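Side-chain contacts in fiber protein 2 (Fowl adenovirus 1, PDB 2VTW), which probably forms the short spikes at the vertices of the capsid as a homotrimer, its C-terminal head, the domain described here, attaching the virion to a host receptor: residues L48-D53 against F169-A174; V156-T159 against T163-L166. All coordinates share one frame; numbering follows the deposited sequence.

Contact 1 of 2, residues L48-D53 against F169-A174; sequences LYVKVD and FTFQCA
Leu48 and Val50 of strand 48-53 face Phe169 and Phe171 of strand 169-173 across two layers of a beta-sandwich, the strand axes 11.1 Å apart at closest approach and their N-to-C directions 52° from each other. This is face-to-face packing inside the fibre head: the backbones never pair, and the contact between them is made by two aliphatic and two aromatic side chains, all buried. Leu48 does most of the reaching. With CG anti to its backbone N, chi1 180°, it extends CD2 over the middle of the Phe169 ring, 4.1 Å from the ring centroid and only 10° off the ring normal, a CH-pi contact in which the two side chains lie alongside, running in opposite senses. The same methyl meets the second ring quite differently: Leu48 CD2 lies 4.1 Å from Phe171 CZ, near the plane of that ring and at its edge, so one methyl carbon touches a face of Phe169 and the edge of Phe171. Phe169 also touches Val76 and Met151 and Phe171 stacks with Phe72, residues of strands 71-76 and 147-157 beside their own strand in the sheet. On the other layer, Leu48 and Val50 belong to a strand bonded through its backbone to strand 185-197, whose Ile189 touches both Val50 and Phe171. Tyr49, whose CB points away from strand 169-173, packs on Pro109 of the second subunit. Val50 completes the contact with its CG2 methyl, which approaches the tip of the Phe171 ring obliquely and stops 3.8 Å from CZ.

Contact 2 of 2, residues V156-T159 against T163-L166; sequences VLAT and TYNL
Val156 and Tyr164 form an antiparallel hydrogen-bonded pair close to the turn end of a beta hairpin, and two backbone bonds join them. Val156 N gives its hydrogen to Tyr164 O over a short 2.6 Å, and Tyr164 N returns one to Val156 O at 2.9 Å; both bonds are nearly straight, with N-H...O angles of 161° and 163°. Val156 O is further approached by Thr163 CA at 3.2 Å, a CA-H...O contact, and it lies in the plane of the Tyr164 ring, at its edge.

The face carrying Val156 and Tyr164 is the tight one. Val156 CG2, set beside its own backbone N, leans along the partner strand and meets Leu166 CB at 4.1 Å, the two side chains crossing at about a right angle; Trp75 touches both. Farther toward the turn, Ala158 CB comes obliquely to the Tyr164 ring, 3.7 Å from CE2. A CG anti to the carbonyl carbon, chi1 -59°, swings this ring back toward Ala158. The phenol group is held at its far end as well: OH is hydrogen-bonded to Gln82 OE1 and Asn160 ND2, while Phe79 meets the ring edge-to-face.

On the opposite face the non-hydrogen-bonded pair Leu157 and Thr163 is looser and more open to solvent. Leu157 CD1 lies 4.0 Å from Thr163 OG1, a methyl beside a hydroxyl, in plain van der Waals contact, and Thr163 is exposed while Leu157 is partly so. The arrangement is that of an antiparallel beta hairpin near its turn, with one buried and one solvent-facing side, within the beta-sandwich of the fibre head.

Strand 163-173 serves both contacts: its first residues pair with 156-159 in contact 2, and its last ones pack against 48-53 in contact 1. The contact centres are about 22 Å apart, on opposite sides of the chain's centre. Along the chain the order is 48-53, then 156-159, 163-166 and 169-174, so both segments of contact 2 lie in the chain between the two of contact 1. One is backbone pairing within a sheet, between neighbouring strands 147-157 and 163-173; the other is side-chain packing between layers. The same strand thus leads from the turn end of the hairpin, farther from the chain's centre, to the buried packing of contact 1 between the layers of the head.

Contact 1 of 2, residues L48-D53 against F169-A174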
loop_
_atom_site.group_PDB
_atom_site.type_symbol
_atom_site.label_atom_id
_atom_site.label_comp_id
_atom_site.label_asym_id
_atom_site.label_seq_id
_atom_site.Cartn_x
_atom_site.Cartn_y
_atom_site.Cartn_z
ATOM N N LEU A 48 7.556 -6.601 6.723
ATOM C CA LEU A 48 8.587 -6.440 7.739
ATOM C C LEU A 48 8.034 -6.006 9.124
ATOM O O LEU A 48 7.423 -4.951 9.235
ATOM C CB LEU A 48 9.608 -5.396 7.267
ATOM C CG LEU A 48 10.768 -5.093 8.210
ATOM C CD1 LEU A 48 11.667 -6.346 8.293
ATOM C CD2 LEU A 48 11.563 -3.862 7.789
ATOM N N TYR A 49 8.255 -6.805 10.165
ATOM C CA TYR A 49 8.077 -6.344 11.547
ATOM C C TYR A 49 9.442 -6.026 12.182
ATOM O O TYR A 49 10.432 -6.728 11.924
ATOM C CB TYR A 49 7.413 -7.391 12.406
ATOM C CG TYR A 49 6.007 -7.820 12.046
ATOM C CD1 TYR A 49 4.883 -7.173 12.597
ATOM C CD2 TYR A 49 5.796 -8.901 11.224
ATOM C CE1 TYR A 49 3.601 -7.602 12.300
ATOM C CE2 TYR A 49 4.547 -9.317 10.921
ATOM C CZ TYR A 49 3.447 -8.673 11.453
ATOM O OH TYR A 49 2.195 -9.157 11.106
ATOM N N VAL A 50 9.501 -4.978 13.003
ATOM C CA VAL A 50 10.713 -4.601 13.752
ATOM C C VAL A 50 10.340 -4.409 15.232
ATOM O O VAL A 50 9.314 -3.781 15.544
ATOM C CB VAL A 50 11.365 -3.290 13.197
ATOM C CG1 VAL A 50 12.426 -2.718 14.162
ATOM C CG2 VAL A 50 12.007 -3.533 11.838
ATOM N N LYS A 51 11.157 -4.946 16.145
ATOM C CA LYS A 51 11.003 -4.649 17.600
ATOM C C LYS A 51 12.361 -4.280 18.234
ATOM O O LYS A 51 13.368 -4.929 17.963
ATOM C CB LYS A 51 10.320 -5.813 18.320
ATOM C CG LYS A 51 9.939 -5.523 19.771
ATOM C CD LYS A 51 9.324 -6.753 20.410
ATOM C CE LYS A 51 8.999 -6.526 21.876
ATOM N NZ LYS A 51 8.149 -7.658 22.320
ATOM N N VAL A 52 12.383 -3.201 19.023
ATOM C CA VAL A 52 13.572 -2.752 19.730
ATOM C C VAL A 52 13.267 -2.725 21.245
ATOM O O VAL A 52 12.296 -2.097 21.675
ATOM C CB VAL A 52 14.025 -1.357 19.254
ATOM C CG1 VAL A 52 15.416 -1.021 19.795
ATOM C CG2 VAL A 52 14.016 -1.281 17.727
ATOM N N ASP A 53 14.075 -3.449 22.023
ATOM C CA ASP A 53 13.948 -3.585 23.490
ATOM C C ASP A 53 15.166 -2.845 24.056
ATOM O O ASP A 53 16.303 -3.142 23.675
ATOM C CB ASP A 53 13.939 -5.076 23.856
ATOM C CG ASP A 53 13.667 -5.359 25.358
ATOM O OD1 ASP A 53 14.113 -4.599 26.249
ATOM O OD2 ASP A 53 13.026 -6.398 25.642
ATOM N N PHE A 169 14.653 0.997 4.654
ATOM C CA PHE A 169 13.452 1.383 5.406
ATOM C C PHE A 169 13.901 2.329 6.491
ATOM O O PHE A 169 14.632 1.913 7.379
ATOM C CB PHE A 169 12.813 0.187 6.089
ATOM C CG PHE A 169 12.148 -0.790 5.166
ATOM C CD1 PHE A 169 10.777 -0.879 5.106
ATOM C CD2 PHE A 169 12.898 -1.671 4.409
ATOM C CE1 PHE A 169 10.156 -1.791 4.286
ATOM C CE2 PHE A 169 12.274 -2.602 3.563
ATOM C CZ PHE A 169 10.916 -2.662 3.492
ATOM N N THR A 170 13.507 3.596 6.428
ATOM C CA THR A 170 13.831 4.531 7.506
ATOM C C THR A 170 12.575 4.835 8.316
ATOM O O THR A 170 11.580 5.363 7.786
ATOM C CB THR A 170 14.554 5.799 7.037
ATOM O OG1 THR A 170 15.786 5.457 6.372
ATOM C CG2 THR A 170 14.887 6.704 8.220
ATOM N N PHE A 171 12.643 4.472 9.594
ATOM C CA PHE A 171 11.554 4.636 10.554
ATOM C C PHE A 171 11.681 5.996 11.186
ATOM O O PHE A 171 12.692 6.295 11.804
ATOM C CB PHE A 171 11.618 3.533 11.601
ATOM C CG PHE A 171 11.395 2.160 11.027
ATOM C CD1 PHE A 171 10.192 1.512 11.202
ATOM C CD2 PHE A 171 12.392 1.513 10.302
ATOM C CE1 PHE A 171 9.962 0.251 10.659
ATOM C CE2 PHE A 171 12.178 0.243 9.750
ATOM C CZ PHE A 171 10.979 -0.392 9.932
ATOM N N GLN A 172 10.655 6.823 11.021
ATOM C CA GLN A 172 10.697 8.200 11.445
ATOM C C GLN A 172 9.716 8.410 12.608
ATOM O O GLN A 172 8.500 8.587 12.390
ATOM C CB GLN A 172 10.376 9.100 10.264
ATOM C CG GLN A 172 11.163 8.695 8.992
ATOM C CD GLN A 172 10.981 9.633 7.830
ATOM O OE1 GLN A 172 11.825 9.684 6.927
ATOM N NE2 GLN A 172 9.892 10.407 7.840
ATOM N N CYS A 173 10.259 8.356 13.833
ATOM C CA CYS A 173 9.476 8.520 15.076
ATOM C C CYS A 173 9.010 9.953 15.269
ATOM O O CYS A 173 9.776 10.906 15.036
ATOM C CB CYS A 173 10.299 8.120 16.300
ATOM S SG CYS A 173 10.749 6.391 16.404
ATOM N N ALA A 174 7.763 10.115 15.709
ATOM C CA ALA A 174 7.213 11.465 15.972
ATOM C C ALA A 174 7.890 12.121 17.179
ATOM O O ALA A 174 8.058 13.352 17.197
ATOM C CB ALA A 174 5.696 11.412 16.169
#

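Contact 2 of 2, residues V156-T159 against T163-L166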
loop_
_atom_site.group_PDB
_atom_site.type_symbol
_atom_site.label_atom_id
_atom_site.label_comp_id
_atom_site.label_asym_id
_atom_site.label_seq_id
_atom_site.Cartn_x
_atom_site.Cartn_y
_atom_site.Cartn_z
ATOM N N VAL A 156 23.833 0.209 -3.167
ATOM C CA VAL A 156 24.785 0.244 -2.043
ATOM C C VAL A 156 26.211 -0.099 -2.532
ATOM O O VAL A 156 26.429 -1.176 -3.072
ATOM C CB VAL A 156 24.359 -0.715 -0.919
ATOM C CG1 VAL A 156 25.267 -0.564 0.295
ATOM C CG2 VAL A 156 22.893 -0.470 -0.525
ATOM N N LEU A 157 27.154 0.831 -2.370
ATOM C CA LEU A 157 28.525 0.594 -2.826
ATOM C C LEU A 157 29.283 -0.164 -1.730
ATOM O O LEU A 157 29.618 0.397 -0.684
ATOM C CB LEU A 157 29.229 1.891 -3.228
ATOM C CG LEU A 157 30.581 1.755 -3.964
ATOM C CD1 LEU A 157 30.467 1.081 -5.327
ATOM C CD2 LEU A 157 31.223 3.122 -4.084
ATOM N N ALA A 158 29.475 -1.459 -1.977
ATOM C CA ALA A 158 30.201 -2.351 -1.091
ATOM C C ALA A 158 31.709 -2.033 -1.115
ATOM O O ALA A 158 32.184 -1.228 -1.946
ATOM C CB ALA A 158 29.959 -3.789 -1.520
ATOM N N THR A 159 32.468 -2.668 -0.213
ATOM C CA THR A 159 33.918 -2.443 -0.158
ATOM C C THR A 159 34.645 -2.987 -1.383
ATOM O O THR A 159 35.699 -2.467 -1.735
ATOM C CB THR A 159 34.555 -2.976 1.147
ATOM O OG1 THR A 159 34.154 -4.333 1.361
ATOM C CG2 THR A 159 34.120 -2.136 2.315
ATOM N N THR A 163 28.262 -1.987 -6.764
ATOM C CA THR A 163 26.995 -1.492 -6.235
ATOM C C THR A 163 26.007 -2.659 -6.243
ATOM O O THR A 163 25.968 -3.440 -7.178
ATOM C CB THR A 163 26.595 -0.268 -7.093
ATOM O OG1 THR A 163 26.552 0.927 -6.298
ATOM C CG2 THR A 163 25.403 -0.511 -7.888
ATOM N N TYR A 164 25.287 -2.835 -5.132
ATOM C CA TYR A 164 24.192 -3.799 -5.021
ATOM C C TYR A 164 22.880 -3.051 -4.646
ATOM O O TYR A 164 22.877 -2.122 -3.830
ATOM C CB TYR A 164 24.465 -4.820 -3.908
ATOM C CG TYR A 164 25.723 -5.636 -4.070
ATOM C CD1 TYR A 164 25.664 -6.983 -4.411
ATOM C CD2 TYR A 164 26.976 -5.064 -3.834
ATOM C CE1 TYR A 164 26.835 -7.752 -4.544
ATOM C CE2 TYR A 164 28.160 -5.822 -3.967
ATOM C CZ TYR A 164 28.079 -7.163 -4.328
ATOM O OH TYR A 164 29.236 -7.923 -4.461
ATOM N N ASN A 165 21.770 -3.496 -5.225
ATOM C CA ASN A 165 20.458 -2.873 -4.964
ATOM C C ASN A 165 19.739 -3.552 -3.793
ATOM O O ASN A 165 19.413 -4.733 -3.841
ATOM C CB ASN A 165 19.600 -2.885 -6.216
ATOM C CG ASN A 165 20.203 -2.073 -7.359
ATOM O OD1 ASN A 165 20.761 -0.982 -7.182
ATOM N ND2 ASN A 165 20.100 -2.620 -8.542
ATOM N N LEU A 166 19.547 -2.775 -2.730
ATOM C CA LEU A 166 18.849 -3.179 -1.510
ATOM C C LEU A 166 17.669 -2.223 -1.247
ATOM O O LEU A 166 17.598 -1.163 -1.866
ATOM C CB LEU A 166 19.803 -3.124 -0.311
ATOM C CG LEU A 166 20.780 -4.316 -0.092
ATOM C CD1 LEU A 166 21.792 -4.445 -1.242
ATOM C CD2 LEU A 166 21.468 -4.148 1.268
#